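Local coordinates for serine protease pet (Escherichia coli, PDB 4OM9), which is an autotransporter enterotoxin of enteroaggregative strains whose secreted passenger domain joins a serine peptidase to a long beta-helix, probably cleaving host alpha-fodrin, at residues F102-L107 against N251-L256. Residues are numbered along the deposited sequence; the frame is centred on the assembly and turned at random.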
# COMPACT_ATOMS: atom_id res chain seq x y z
N PHE A 102 -28.89 -34.65 2.80
CA PHE A 102 -28.31 -33.74 1.84
C PHE A 102 -29.40 -32.84 1.26
O PHE A 102 -30.54 -33.28 1.05
CB PHE A 102 -27.58 -34.50 0.73
CG PHE A 102 -27.06 -33.61 -0.35
CD1 PHE A 102 -25.90 -32.86 -0.16
CD2 PHE A 102 -27.74 -33.51 -1.56
CE1 PHE A 102 -25.42 -32.03 -1.15
CE2 PHE A 102 -27.27 -32.68 -2.58
CZ PHE A 102 -26.11 -31.93 -2.37
N SER A 103 -29.05 -31.58 0.99
CA SER A 103 -29.98 -30.66 0.36
C SER A 103 -29.31 -29.78 -0.68
O SER A 103 -28.39 -29.03 -0.37
CB SER A 103 -30.66 -29.78 1.41
OG SER A 103 -31.57 -28.88 0.79
N ILE A 104 -29.78 -29.88 -1.92
CA ILE A 104 -29.40 -28.97 -3.00
C ILE A 104 -30.56 -28.03 -3.28
O ILE A 104 -31.71 -28.45 -3.49
CB ILE A 104 -28.98 -29.72 -4.29
CG1 ILE A 104 -28.73 -28.73 -5.43
CG2 ILE A 104 -30.03 -30.68 -4.71
CD1 ILE A 104 -27.57 -27.78 -5.20
N GLN A 105 -30.24 -26.75 -3.24
CA GLN A 105 -31.22 -25.68 -3.26
C GLN A 105 -31.16 -24.88 -4.55
O GLN A 105 -30.07 -24.63 -5.10
CB GLN A 105 -31.00 -24.73 -2.08
CG GLN A 105 -31.24 -25.30 -0.68
CD GLN A 105 -30.90 -24.28 0.39
OE1 GLN A 105 -29.75 -23.82 0.49
NE2 GLN A 105 -31.89 -23.89 1.18
N ARG A 106 -32.34 -24.48 -5.04
CA ARG A 106 -32.45 -23.52 -6.11
C ARG A 106 -32.92 -22.20 -5.52
O ARG A 106 -34.01 -22.12 -4.94
CB ARG A 106 -33.43 -23.99 -7.20
CG ARG A 106 -33.81 -22.91 -8.24
CD ARG A 106 -32.82 -22.84 -9.42
NE ARG A 106 -33.12 -21.69 -10.27
CZ ARG A 106 -32.66 -21.49 -11.51
NH1 ARG A 106 -31.87 -22.38 -12.09
NH2 ARG A 106 -33.01 -20.39 -12.18
N LEU A 107 -32.11 -21.16 -5.68
CA LEU A 107 -32.48 -19.84 -5.18
C LEU A 107 -33.28 -19.08 -6.24
O LEU A 107 -33.14 -19.33 -7.43
CB LEU A 107 -31.21 -19.08 -4.77
CG LEU A 107 -30.39 -19.65 -3.60
CD1 LEU A 107 -29.06 -18.93 -3.46
CD2 LEU A 107 -31.18 -19.60 -2.28
N ASN A 251 -27.24 -32.74 -9.42
CA ASN A 251 -27.38 -32.62 -10.86
C ASN A 251 -28.81 -32.87 -11.27
O ASN A 251 -29.29 -32.30 -12.25
CB ASN A 251 -26.43 -33.57 -11.57
CG ASN A 251 -25.00 -33.05 -11.56
OD1 ASN A 251 -24.77 -31.86 -11.33
ND2 ASN A 251 -24.04 -33.93 -11.81
N GLU A 252 -29.51 -33.67 -10.49
CA GLU A 252 -30.91 -33.91 -10.79
C GLU A 252 -31.72 -32.65 -10.50
O GLU A 252 -32.60 -32.30 -11.26
CB GLU A 252 -31.44 -35.12 -10.01
CG GLU A 252 -31.20 -36.42 -10.78
CD GLU A 252 -31.15 -37.66 -9.90
OE1 GLU A 252 -31.45 -37.54 -8.69
OE2 GLU A 252 -30.81 -38.75 -10.41
N LEU A 253 -31.40 -31.95 -9.43
CA LEU A 253 -32.12 -30.72 -9.18
C LEU A 253 -31.83 -29.73 -10.30
O LEU A 253 -32.74 -29.09 -10.79
CB LEU A 253 -31.76 -30.10 -7.83
CG LEU A 253 -32.59 -28.82 -7.70
CD1 LEU A 253 -34.05 -29.12 -7.31
CD2 LEU A 253 -31.96 -27.77 -6.80
N LYS A 254 -30.57 -29.64 -10.73
CA LYS A 254 -30.20 -28.68 -11.78
C LYS A 254 -30.88 -29.01 -13.12
O LYS A 254 -31.07 -28.14 -13.96
CB LYS A 254 -28.67 -28.64 -11.99
CG LYS A 254 -27.85 -27.99 -10.85
CD LYS A 254 -26.35 -28.09 -11.17
CE LYS A 254 -25.49 -27.34 -10.14
NZ LYS A 254 -24.11 -27.03 -10.66
N GLN A 255 -31.24 -30.27 -13.32
CA GLN A 255 -31.87 -30.67 -14.58
C GLN A 255 -33.28 -30.12 -14.67
O GLN A 255 -33.79 -29.89 -15.76
CB GLN A 255 -31.89 -32.19 -14.73
CG GLN A 255 -30.72 -32.73 -15.52
CD GLN A 255 -30.68 -32.17 -16.93
OE1 GLN A 255 -31.72 -32.01 -17.58
NE2 GLN A 255 -29.48 -31.88 -17.42
N LEU A 256 -33.89 -29.87 -13.52
CA LEU A 256 -35.23 -29.33 -13.49
C LEU A 256 -35.32 -27.90 -14.06
O LEU A 256 -36.42 -27.37 -14.28
CB LEU A 256 -35.76 -29.34 -12.06
CG LEU A 256 -35.93 -30.71 -11.40
CD1 LEU A 256 -36.55 -30.52 -10.04
CD2 LEU A 256 -36.79 -31.64 -12.27
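In the chymotrypsin-like (clan PA) protease domain of this passenger, I104 and R106 of the central strand of a five-stranded antiparallel sheet receive L253 from helix 247-255, which lies between strand 239-244 of the second antiparallel sheet and 258-262, the first strand of the parallel beta-helix sheets. It is a worked example of a leucine packing a helix against a strand: the axes of 102-107 and 251-255 approach to 8.6 Å at 25° to each other. The CB of L253 lies 3.6 Å from CG2 of I104, while its CD2 methyl reaches along the strand. With L253 CG anti to the backbone N (chi1 -180°), that methyl touches I104 CG1 and rests on the peptide backbone, 3.4 Å from I104 O. Of the R106 side chain, CB comes nearest, 4.1 Å from L253 CD2; beyond it the chain bends at chi2 (87°), and the guanidinium makes a salt bridge with D294 and a cation-pi contact with F257. T250 of the same helix also touches I104. No hydrogen bond joins the two segments and their meeting residues are buried, so the contact, where the protease fold passes into the beta-helix, probably rests on shape fit and exclusion of water.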